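Local coordinates for protein alpha-1,2-mannosyltransferase (Ktr4), putative (Neosartorya fumigata, PDB 7BOP) that belongs to a family of fungal glycosyltransferases with a GT-A type fold and holds guanosine-5'-diphosphate and a manganese ion in its pocket, at residues N68-D82 / L184-K196. Numbering follows the deposited sequence.
With MN (manganese (II) ion), chain G; GDP (guanosine-5'-diphosphate), chain H.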
ATOM      1  N   ASN A  68     -16.301 -10.844  -3.554  1.00 34.63           N
ATOM      2  CA  ASN A  68     -16.633  -9.418  -3.688  1.00 34.01           C
ATOM      3  C   ASN A  68     -15.387  -8.531  -3.493  1.00 34.74           C
ATOM      4  O   ASN A  68     -15.152  -7.947  -2.423  1.00 33.60           O
ATOM      5  CB  ASN A  68     -17.800  -8.992  -2.792  1.00 36.20           C
ATOM      6  CG  ASN A  68     -17.582  -9.293  -1.327  1.00 38.23           C
ATOM      7  OD1 ASN A  68     -16.888 -10.243  -0.969  1.00 39.72           O
ATOM      8  ND2 ASN A  68     -18.198  -8.489  -0.463  1.00 39.99           N
ATOM      9  N   ALA A  69     -14.614  -8.441  -4.566  1.00 33.72           N
ATOM     10  CA  ALA A  69     -13.335  -7.738  -4.570  1.00 34.51           C
ATOM     11  C   ALA A  69     -13.146  -7.009  -5.889  1.00 34.46           C
ATOM     12  O   ALA A  69     -13.774  -7.358  -6.896  1.00 33.97           O
ATOM     13  CB  ALA A  69     -12.200  -8.724  -4.325  1.00 33.51           C
ATOM     14  N   ALA A  70     -12.303  -5.979  -5.875  1.00 31.53           N
ATOM     15  CA  ALA A  70     -12.016  -5.199  -7.060  1.00 31.30           C
ATOM     16  C   ALA A  70     -10.559  -4.754  -7.090  1.00 32.50           C
ATOM     17  O   ALA A  70      -9.930  -4.566  -6.047  1.00 31.23           O
ATOM     18  CB  ALA A  70     -12.919  -3.983  -7.116  1.00 32.30           C
ATOM     19  N   LEU A  71     -10.046  -4.595  -8.302  1.00 32.29           N
ATOM     20  CA  LEU A  71      -8.821  -3.857  -8.552  1.00 33.81           C
ATOM     21  C   LEU A  71      -9.225  -2.395  -8.527  1.00 35.16           C
ATOM     22  O   LEU A  71     -10.211  -2.029  -9.184  1.00 34.41           O
ATOM     23  CB  LEU A  71      -8.255  -4.224  -9.927  1.00 34.08           C
ATOM     24  CG  LEU A  71      -7.922  -5.711 -10.096  1.00 35.14           C
ATOM     25  CD1 LEU A  71      -7.734  -6.078 -11.557  1.00 35.60           C
ATOM     26  CD2 LEU A  71      -6.704  -6.099  -9.268  1.00 36.79           C
ATOM     27  N   ILE A  72      -8.507  -1.565  -7.760  1.00 33.09           N
ATOM     28  CA  ILE A  72      -8.841  -0.139  -7.646  1.00 32.35           C
ATOM     29  C   ILE A  72      -7.635   0.733  -7.915  1.00 33.65           C
ATOM     30  O   ILE A  72      -6.483   0.322  -7.688  1.00 32.00           O
ATOM     31  CB  ILE A  72      -9.493   0.242  -6.290  1.00 33.18           C
ATOM     32  CG1 ILE A  72      -8.503   0.164  -5.115  1.00 31.77           C
ATOM     33  CG2 ILE A  72     -10.725  -0.625  -6.018  1.00 33.46           C
ATOM     34  CD1 ILE A  72      -9.094   0.674  -3.816  1.00 33.00           C
ATOM     35  N   SER A  73      -7.893   1.939  -8.409  1.00 32.57           N
ATOM     36  CA  SER A  73      -6.808   2.862  -8.709  1.00 33.41           C
ATOM     37  C   SER A  73      -7.292   4.302  -8.650  1.00 35.72           C
ATOM     38  O   SER A  73      -8.251   4.658  -9.338  1.00 33.76           O
ATOM     39  CB  SER A  73      -6.193   2.549 -10.073  1.00 33.99           C
ATOM     40  OG  SER A  73      -5.049   3.350 -10.331  1.00 34.23           O
ATOM     41  N   LEU A  74      -6.653   5.101  -7.792  1.00 35.39           N
ATOM     42  CA  LEU A  74      -6.780   6.555  -7.825  1.00 36.58           C
ATOM     43  C   LEU A  74      -5.788   7.047  -8.856  1.00 37.53           C
ATOM     44  O   LEU A  74      -4.588   6.815  -8.724  1.00 39.38           O
ATOM     45  CB  LEU A  74      -6.469   7.176  -6.463  1.00 37.67           C
ATOM     46  CG  LEU A  74      -6.683   8.697  -6.370  1.00 37.54           C
ATOM     47  CD1 LEU A  74      -8.164   9.060  -6.336  1.00 36.22           C
ATOM     48  CD2 LEU A  74      -5.969   9.258  -5.147  1.00 37.66           C
ATOM     49  N   VAL A  75      -6.283   7.707  -9.899  1.00 35.94           N
ATOM     50  CA  VAL A  75      -5.448   8.032 -11.050  1.00 36.14           C
ATOM     51  C   VAL A  75      -6.015   9.238 -11.810  1.00 38.91           C
ATOM     52  O   VAL A  75      -7.231   9.500 -11.776  1.00 38.55           O
ATOM     53  CB  VAL A  75      -5.262   6.781 -11.956  1.00 35.82           C
ATOM     54  CG1 VAL A  75      -6.593   6.249 -12.493  1.00 36.60           C
ATOM     55  CG2 VAL A  75      -4.297   7.045 -13.096  1.00 35.80           C
ATOM     56  N   ARG A  76      -5.113   9.974 -12.451  1.00 40.33           N
ATOM     57  CA  ARG A  76      -5.451  11.147 -13.260  1.00 43.88           C
ATOM     58  C   ARG A  76      -5.587  10.776 -14.741  1.00 41.70           C
ATOM     59  O   ARG A  76      -4.998   9.803 -15.212  1.00 39.39           O
ATOM     60  CB  ARG A  76      -4.374  12.239 -13.094  1.00 45.85           C
ATOM     61  CG  ARG A  76      -4.360  12.896 -11.722  1.00 50.07           C
ATOM     62  CD  ARG A  76      -3.091  13.695 -11.436  1.00 54.66           C
ATOM     63  NE  ARG A  76      -2.011  12.819 -10.965  1.00 60.57           N
ATOM     64  CZ  ARG A  76      -1.078  13.123 -10.054  1.00 65.53           C
ATOM     65  NH1 ARG A  76      -1.052  14.306  -9.435  1.00 67.81           N
ATOM     66  NH2 ARG A  76      -0.158  12.202  -9.733  1.00 66.40           N
ATOM     67  N   ASN A  77      -6.356  11.578 -15.476  1.00 42.08           N
ATOM     68  CA  ASN A  77      -6.458  11.438 -16.931  1.00 41.29           C
ATOM     69  C   ASN A  77      -5.099  11.519 -17.621  1.00 39.85           C
ATOM     70  O   ASN A  77      -4.823  10.769 -18.546  1.00 39.91           O
ATOM     71  CB  ASN A  77      -7.395  12.511 -17.501  1.00 42.81           C
ATOM     72  CG  ASN A  77      -8.846  12.261 -17.137  1.00 42.99           C
ATOM     73  OD1 ASN A  77      -9.402  11.217 -17.480  1.00 43.43           O
ATOM     74  ND2 ASN A  77      -9.472  13.217 -16.448  1.00 42.54           N
ATOM     75  N   GLU A  78      -4.232  12.384 -17.115  1.00 41.13           N
ATOM     76  CA  GLU A  78      -2.912  12.621 -17.709  1.00 43.93           C
ATOM     77  C   GLU A  78      -1.933  11.441 -17.518  1.00 42.64           C
ATOM     78  O   GLU A  78      -0.901  11.378 -18.196  1.00 39.83           O
ATOM     79  CB  GLU A  78      -2.304  13.907 -17.133  1.00 49.41           C
ATOM     80  CG  GLU A  78      -3.049  15.190 -17.522  1.00 54.60           C
ATOM     81  CD  GLU A  78      -4.403  15.404 -16.821  1.00 59.27           C
ATOM     82  OE1 GLU A  78      -4.713  14.731 -15.799  1.00 56.23           O
ATOM     83  OE2 GLU A  78      -5.178  16.260 -17.314  1.00 64.05           O
ATOM     84  N   GLU A  79      -2.260  10.516 -16.605  1.00 39.98           N
ATOM     85  CA  GLU A  79      -1.444   9.317 -16.358  1.00 40.83           C
ATOM     86  C   GLU A  79      -1.917   8.093 -17.148  1.00 40.87           C
ATOM     87  O   GLU A  79      -1.446   6.980 -16.908  1.00 39.83           O
ATOM     88  CB  GLU A  79      -1.425   9.005 -14.851  1.00 42.10           C
ATOM     89  CG  GLU A  79      -0.826  10.130 -14.019  1.00 42.57           C
ATOM     90  CD  GLU A  79      -0.998   9.938 -12.524  1.00 43.63           C
ATOM     91  OE1 GLU A  79      -2.122   9.650 -12.054  1.00 41.80           O
ATOM     92  OE2 GLU A  79      -0.004  10.124 -11.805  1.00 46.10           O
ATOM     93  N   LEU A  80      -2.801   8.303 -18.126  1.00 40.72           N
ATOM     94  CA  LEU A  80      -3.409   7.216 -18.876  1.00 39.28           C
ATOM     95  C   LEU A  80      -2.401   6.250 -19.485  1.00 38.50           C
ATOM     96  O   LEU A  80      -2.529   5.038 -19.306  1.00 36.92           O
ATOM     97  CB  LEU A  80      -4.331   7.780 -19.973  1.00 39.84           C
ATOM     98  CG  LEU A  80      -5.038   6.785 -20.890  1.00 39.44           C
ATOM     99  CD1 LEU A  80      -5.823   5.752 -20.098  1.00 39.17           C
ATOM    100  CD2 LEU A  80      -5.948   7.545 -21.846  1.00 39.97           C
ATOM    101  N   GLU A  81      -1.405   6.762 -20.201  1.00 38.55           N
ATOM    102  CA  GLU A  81      -0.432   5.868 -20.851  1.00 41.81           C
ATOM    103  C   GLU A  81       0.312   4.980 -19.836  1.00 39.12           C
ATOM    104  O   GLU A  81       0.500   3.787 -20.071  1.00 37.95           O
ATOM    105  CB  GLU A  81       0.569   6.649 -21.716  1.00 44.77           C
ATOM    106  CG  GLU A  81      -0.035   7.321 -22.949  1.00 49.79           C
ATOM    107  CD  GLU A  81      -0.664   6.356 -23.946  1.00 54.87           C
ATOM    108  OE1 GLU A  81      -1.505   6.818 -24.749  1.00 61.85           O
ATOM    109  OE2 GLU A  81      -0.338   5.140 -23.939  1.00 57.94           O
ATOM    110  N   ASP A  82       0.716   5.565 -18.716  1.00 38.84           N
ATOM    111  CA  ASP A  82       1.379   4.797 -17.652  1.00 39.01           C
ATOM    112  C   ASP A  82       0.419   3.805 -16.985  1.00 37.93           C
ATOM    113  O   ASP A  82       0.832   2.699 -16.629  1.00 37.02           O
ATOM    114  CB  ASP A  82       1.990   5.732 -16.610  1.00 39.55           C
ATOM    115  CG  ASP A  82       3.222   6.475 -17.131  1.00 40.63           C
ATOM    116  OD1 ASP A  82       3.869   6.009 -18.081  1.00 39.81           O
ATOM    117  OD2 ASP A  82       3.558   7.525 -16.562  1.00 43.91           O
ATOM    118  N   LEU A 184     -17.655   1.259  -3.437  1.00 34.02           N
ATOM    119  CA  LEU A 184     -17.072   0.099  -2.765  1.00 35.03           C
ATOM    120  C   LEU A 184     -17.927  -0.499  -1.649  1.00 36.04           C
ATOM    121  O   LEU A 184     -17.493  -1.443  -0.988  1.00 33.58           O
ATOM    122  CB  LEU A 184     -15.682   0.460  -2.213  1.00 34.79           C
ATOM    123  CG  LEU A 184     -14.632   0.835  -3.254  1.00 35.33           C
ATOM    124  CD1 LEU A 184     -13.295   1.103  -2.562  1.00 34.69           C
ATOM    125  CD2 LEU A 184     -14.474  -0.257  -4.303  1.00 37.65           C
ATOM    126  N   LYS A 185     -19.143   0.009  -1.453  1.00 38.37           N
ATOM    127  CA  LYS A 185     -19.988  -0.419  -0.331  1.00 39.96           C
ATOM    128  C   LYS A 185     -20.208  -1.937  -0.266  1.00 38.34           C
ATOM    129  O   LYS A 185     -20.153  -2.525   0.814  1.00 38.56           O
ATOM    130  CB  LYS A 185     -21.345   0.295  -0.379  1.00 46.56           C
ATOM    131  CG  LYS A 185     -22.169   0.126   0.886  1.00 52.74           C
ATOM    132  CD  LYS A 185     -23.607   0.568   0.672  1.00 60.87           C
ATOM    133  CE  LYS A 185     -24.469   0.284   1.896  1.00 65.89           C
ATOM    134  NZ  LYS A 185     -25.892   0.068   1.507  1.00 72.25           N
ATOM    135  N   ASN A 186     -20.451  -2.574  -1.408  1.00 37.23           N
ATOM    136  CA  ASN A 186     -20.688  -4.025  -1.428  1.00 39.89           C
ATOM    137  C   ASN A 186     -19.432  -4.886  -1.628  1.00 38.75           C
ATOM    138  O   ASN A 186     -19.536  -6.099  -1.774  1.00 39.25           O
ATOM    139  CB  ASN A 186     -21.758  -4.359  -2.474  1.00 42.29           C
ATOM    140  CG  ASN A 186     -23.085  -3.670  -2.176  1.00 45.46           C
ATOM    141  OD1 ASN A 186     -23.514  -3.594  -1.021  1.00 47.31           O
ATOM    142  ND2 ASN A 186     -23.728  -3.149  -3.213  1.00 47.83           N
ATOM    143  N   TYR A 187     -18.253  -4.263  -1.583  1.00 36.64           N
ATOM    144  CA  TYR A 187     -16.978  -4.963  -1.709  1.00 34.69           C
ATOM    145  C   TYR A 187     -16.333  -5.134  -0.349  1.00 32.44           C
ATOM    146  O   TYR A 187     -16.494  -4.287   0.520  1.00 32.39           O
ATOM    147  CB  TYR A 187     -16.055  -4.170  -2.632  1.00 34.54           C
ATOM    148  CG  TYR A 187     -16.502  -4.209  -4.064  1.00 35.49           C
ATOM    149  CD1 TYR A 187     -17.443  -3.301  -4.557  1.00 38.11           C
ATOM    150  CD2 TYR A 187     -16.009  -5.172  -4.931  1.00 35.16           C
ATOM    151  CE1 TYR A 187     -17.862  -3.349  -5.884  1.00 37.59           C
ATOM    152  CE2 TYR A 187     -16.418  -5.231  -6.254  1.00 35.67           C
ATOM    153  CZ  TYR A 187     -17.346  -4.321  -6.721  1.00 38.74           C
ATOM    154  OH  TYR A 187     -17.730  -4.395  -8.034  1.00 41.36           O
ATOM    155  N   LYS A 188     -15.625  -6.243  -0.169  1.00 32.24           N
ATOM    156  CA  LYS A 188     -14.854  -6.511   1.034  1.00 33.07           C
ATOM    157  C   LYS A 188     -13.331  -6.407   0.806  1.00 32.33           C
ATOM    158  O   LYS A 188     -12.625  -6.029   1.733  1.00 31.80           O
ATOM    159  CB  LYS A 188     -15.199  -7.887   1.584  1.00 34.97           C
ATOM    160  CG  LYS A 188     -14.517  -8.230   2.902  1.00 37.97           C
ATOM    161  CD  LYS A 188     -15.097  -9.497   3.517  1.00 40.47           C
ATOM    162  CE  LYS A 188     -14.384  -9.894   4.797  1.00 42.68           C
ATOM    163  NZ  LYS A 188     -14.487  -8.833   5.823  1.00 47.12           N
ATOM    164  N   TYR A 189     -12.832  -6.764  -0.384  1.00 31.48           N
ATOM    165  CA  TYR A 189     -11.383  -6.738  -0.653  1.00 31.93           C
ATOM    166  C   TYR A 189     -11.044  -5.835  -1.807  1.00 32.04           C
ATOM    167  O   TYR A 189     -11.831  -5.666  -2.738  1.00 31.12           O
ATOM    168  CB  TYR A 189     -10.836  -8.150  -0.903  1.00 31.39           C
ATOM    169  CG  TYR A 189     -11.050  -9.071   0.275  1.00 32.20           C
ATOM    170  CD1 TYR A 189     -10.129  -9.130   1.315  1.00 33.10           C
ATOM    171  CD2 TYR A 189     -12.189  -9.867   0.361  1.00 32.77           C
ATOM    172  CE1 TYR A 189     -10.330  -9.961   2.411  1.00 34.28           C
ATOM    173  CE2 TYR A 189     -12.402 -10.700   1.450  1.00 34.15           C
ATOM    174  CZ  TYR A 189     -11.475 -10.746   2.473  1.00 33.13           C
ATOM    175  OH  TYR A 189     -11.689 -11.570   3.556  1.00 34.66           O
ATOM    176  N   TYR A 190      -9.856  -5.245  -1.743  1.00 29.98           N
ATOM    177  CA  TYR A 190      -9.360  -4.402  -2.809  1.00 28.63           C
ATOM    178  C   TYR A 190      -7.905  -4.740  -3.082  1.00 30.24           C
ATOM    179  O   TYR A 190      -7.187  -5.210  -2.185  1.00 28.02           O
ATOM    180  CB  TYR A 190      -9.516  -2.920  -2.447  1.00 29.24           C
ATOM    181  CG  TYR A 190      -8.535  -2.447  -1.383  1.00 29.22           C
ATOM    182  CD1 TYR A 190      -8.775  -2.694  -0.038  1.00 29.15           C
ATOM    183  CD2 TYR A 190      -7.365  -1.762  -1.731  1.00 30.32           C
ATOM    184  CE1 TYR A 190      -7.879  -2.281   0.939  1.00 29.99           C
ATOM    185  CE2 TYR A 190      -6.465  -1.334  -0.756  1.00 29.87           C
ATOM    186  CZ  TYR A 190      -6.728  -1.606   0.574  1.00 30.12           C
ATOM    187  OH  TYR A 190      -5.853  -1.210   1.557  1.00 29.56           O
ATOM    188  N   TRP A 191      -7.499  -4.507  -4.322  1.00 29.80           N
ATOM    189  CA  TRP A 191      -6.091  -4.545  -4.744  1.00 30.19           C
ATOM    190  C   TRP A 191      -5.835  -3.164  -5.336  1.00 30.87           C
ATOM    191  O   TRP A 191      -6.325  -2.839  -6.420  1.00 31.11           O
ATOM    192  CB  TRP A 191      -5.857  -5.662  -5.768  1.00 29.86           C
ATOM    193  CG  TRP A 191      -4.437  -5.860  -6.265  1.00 30.28           C
ATOM    194  CD1 TRP A 191      -3.410  -4.956  -6.245  1.00 29.82           C
ATOM    195  CD2 TRP A 191      -3.912  -7.037  -6.889  1.00 31.99           C
ATOM    196  NE1 TRP A 191      -2.288  -5.497  -6.792  1.00 30.53           N
ATOM    197  CE2 TRP A 191      -2.556  -6.776  -7.196  1.00 31.86           C
ATOM    198  CE3 TRP A 191      -4.448  -8.295  -7.198  1.00 31.70           C
ATOM    199  CZ2 TRP A 191      -1.726  -7.722  -7.797  1.00 32.25           C
ATOM    200  CZ3 TRP A 191      -3.623  -9.239  -7.808  1.00 33.24           C
ATOM    201  CH2 TRP A 191      -2.269  -8.946  -8.096  1.00 32.92           C
ATOM    202  N   ARG A 192      -5.079  -2.350  -4.603  1.00 30.03           N
ATOM    203  CA  ARG A 192      -4.724  -1.014  -5.042  1.00 30.06           C
ATOM    204  C   ARG A 192      -3.591  -1.066  -6.062  1.00 30.39           C
ATOM    205  O   ARG A 192      -2.564  -1.710  -5.832  1.00 28.63           O
ATOM    206  CB  ARG A 192      -4.320  -0.143  -3.847  1.00 30.14           C
ATOM    207  CG  ARG A 192      -3.747   1.211  -4.245  1.00 31.44           C
ATOM    208  CD  ARG A 192      -3.602   2.107  -3.036  1.00 33.39           C
ATOM    209  NE  ARG A 192      -2.646   3.180  -3.283  1.00 33.94           N
ATOM    210  CZ  ARG A 192      -2.119   3.959  -2.339  1.00 35.55           C
ATOM    211  NH1 ARG A 192      -2.458   3.808  -1.059  1.00 34.37           N
ATOM    212  NH2 ARG A 192      -1.240   4.897  -2.685  1.00 36.04           N
ATOM    213  N   VAL A 193      -3.778  -0.341  -7.160  1.00 29.48           N
ATOM    214  CA  VAL A 193      -2.840  -0.287  -8.257  1.00 31.88           C
ATOM    215  C   VAL A 193      -2.539   1.177  -8.575  1.00 32.68           C
ATOM    216  O   VAL A 193      -3.441   2.020  -8.545  1.00 33.32           O
ATOM    217  CB  VAL A 193      -3.453  -0.954  -9.514  1.00 35.15           C
ATOM    218  CG1 VAL A 193      -2.454  -0.983 -10.657  1.00 35.69           C
ATOM    219  CG2 VAL A 193      -3.938  -2.357  -9.178  1.00 36.08           C
ATOM    220  N   GLU A 194      -1.276   1.467  -8.888  1.00 32.25           N
ATOM    221  CA  GLU A 194      -0.861   2.779  -9.357  1.00 32.55           C
ATOM    222  C   GLU A 194      -0.355   2.700 -10.785  1.00 33.09           C
ATOM    223  O   GLU A 194       0.148   1.661 -11.200  1.00 32.63           O
ATOM    224  CB  GLU A 194       0.278   3.332  -8.497  1.00 35.52           C
ATOM    225  CG  GLU A 194      -0.163   3.780  -7.119  1.00 37.32           C
ATOM    226  CD  GLU A 194       0.794   4.749  -6.427  1.00 38.70           C
ATOM    227  OE1 GLU A 194       0.483   4.976  -5.238  1.00 38.61           O
ATOM    228  OE2 GLU A 194       1.809   5.279  -7.015  1.00 40.68           O
ATOM    229  N   PRO A 195      -0.431   3.818 -11.527  1.00 33.96           N
ATOM    230  CA  PRO A 195       0.198   3.853 -12.847  1.00 35.59           C
ATOM    231  C   PRO A 195       1.728   3.765 -12.768  1.00 35.93           C
ATOM    232  O   PRO A 195       2.310   4.090 -11.743  1.00 36.34           O
ATOM    233  CB  PRO A 195      -0.239   5.209 -13.410  1.00 37.00           C
ATOM    234  CG  PRO A 195      -0.535   6.041 -12.223  1.00 38.93           C
ATOM    235  CD  PRO A 195      -1.052   5.109 -11.173  1.00 37.46           C
ATOM    236  N   LYS A 196       2.340   3.283 -13.847  1.00 37.37           N
ATOM    237  CA  LYS A 196       3.781   3.201 -14.007  1.00 39.36           C
ATOM    238  C   LYS A 196       4.442   2.155 -13.099  1.00 39.39           C
ATOM    239  O   LYS A 196       5.613   2.290 -12.759  1.00 42.58           O
ATOM    240  CB  LYS A 196       4.430   4.576 -13.808  1.00 40.95           C
ATOM    241  CG  LYS A 196       5.701   4.776 -14.626  1.00 46.25           C
ATOM    242  CD  LYS A 196       6.242   6.186 -14.434  1.00 50.51           C
ATOM    243  CE  LYS A 196       7.679   6.324 -14.909  1.00 56.31           C
ATOM    244  NZ  LYS A 196       7.777   6.403 -16.390  1.00 60.80           N
TER
HETATM  245 MN    MN G 401       3.334   6.407  -7.581  1.00 43.95          MN
HETATM  246  PB  GDP H 402       4.072   8.609  -5.356  1.00 50.77           P
HETATM  247  O1B GDP H 402       5.169   9.312  -6.102  1.00 50.65           O
HETATM  248  O2B GDP H 402       3.778   7.184  -5.856  1.00 47.74           O
HETATM  249  O3B GDP H 402       4.131   8.714  -3.844  1.00 48.79           O
HETATM  250  O3A GDP H 402       2.794   9.530  -5.758  1.00 49.25           O
HETATM  251  PA  GDP H 402       1.900   9.383  -7.104  1.00 48.06           P
HETATM  252  O1A GDP H 402       1.960  10.666  -7.898  1.00 47.04           O
HETATM  253  O2A GDP H 402       2.220   8.019  -7.756  1.00 48.67           O
HETATM  254  O5' GDP H 402       0.464   9.367  -6.378  1.00 46.05           O
HETATM  255  C5' GDP H 402       0.002   8.211  -5.677  1.00 46.57           C
HETATM  256  C4' GDP H 402      -1.275   7.683  -6.325  1.00 46.69           C
HETATM  257  O4' GDP H 402      -2.300   8.676  -6.220  1.00 46.54           O
HETATM  258  C3' GDP H 402      -1.156   7.401  -7.816  1.00 45.40           C
HETATM  259  O3' GDP H 402      -2.056   6.322  -8.122  1.00 43.60           O
HETATM  260  C2' GDP H 402      -1.575   8.699  -8.486  1.00 46.38           C
HETATM  261  O2' GDP H 402      -2.129   8.483  -9.784  1.00 44.16           O
HETATM  262  C1' GDP H 402      -2.612   9.230  -7.501  1.00 45.21           C
HETATM  263  N9  GDP H 402      -2.725  10.699  -7.323  1.00 47.09           N
HETATM  264  C8  GDP H 402      -1.863  11.560  -6.712  1.00 45.68           C
HETATM  265  N7  GDP H 402      -2.374  12.814  -6.711  1.00 44.77           N
HETATM  266  C5  GDP H 402      -3.579  12.766  -7.314  1.00 45.48           C
HETATM  267  C6  GDP H 402      -4.656  13.721  -7.652  1.00 44.45           C
HETATM  268  O6  GDP H 402      -4.517  14.918  -7.349  1.00 41.97           O
HETATM  269  N1  GDP H 402      -5.762  13.266  -8.278  1.00 44.87           N
HETATM  270  C2  GDP H 402      -5.918  11.956  -8.599  1.00 44.27           C
HETATM  271  N2  GDP H 402      -7.040  11.532  -9.233  1.00 43.47           N
HETATM  272  N3  GDP H 402      -4.963  11.031  -8.327  1.00 43.81           N
HETATM  273  C4  GDP H 402      -3.810  11.372  -7.699  1.00 44.89           C
HETATM  274  O   HOH W   1      -4.021   4.192  -6.651  1.00 33.44           O
HETATM  275  O   HOH W   2       6.141   8.945 -17.161  1.00 61.27           O
HETATM  276  O   HOH W   3       2.744   6.030  -9.846  1.00 41.60           O
HETATM  277  O   HOH W   4       4.983   7.672  -8.656  1.00 43.11           O
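Ile72 and Trp191 meet in the middle of a parallel strand pair, 69-74 beside 189-192, where Ile72 N donates to Trp191 O at 2.9 Å and Ile72 O receives Val193 N at 2.8 Å. Ala70 bonds in the same alternating way to Tyr189 O and Trp191 N. The Ile72 side chain branches at CB: CG2 turns to Leu184 CD2, while CG1, set between backbone N and carbonyl carbon (chi1 70°), runs close to Trp191 O and Arg192 CA and brings CD1 obliquely to the Tyr190 ring, 3.6 Å from its CD2. On the opposite face of the sheet Leu71 and Trp191 lie side by side, Leu71 CD2 against Trp191 CB. At one end Asn68 ND2 reaches Asn186 O at 3.0 Å, in the plane of its own amide. Toward the other, Ser73 OG donates a hydrogen bond to Val193 O at 2.7 Å, from above the carbonyl plane, and a water donating to that same oxygen also accepts from Leu74 N. Beyond, Pro195 CG lies 3.9 Å from Glu79 CD, and both residues border the ribose of GDP, whose O2' donates to Glu79 OE1. Glu194 OE2 binds manganese at 2.0 Å, with His343 as a further ligand. Strand 69-74 runs between 189-192 and 102-106 in the central sheet of the GT-A fold; helices 80-98 and 207-213 pack on the Leu71 and Trp191 face, and the nucleotide sits at the strands' C-terminal ends.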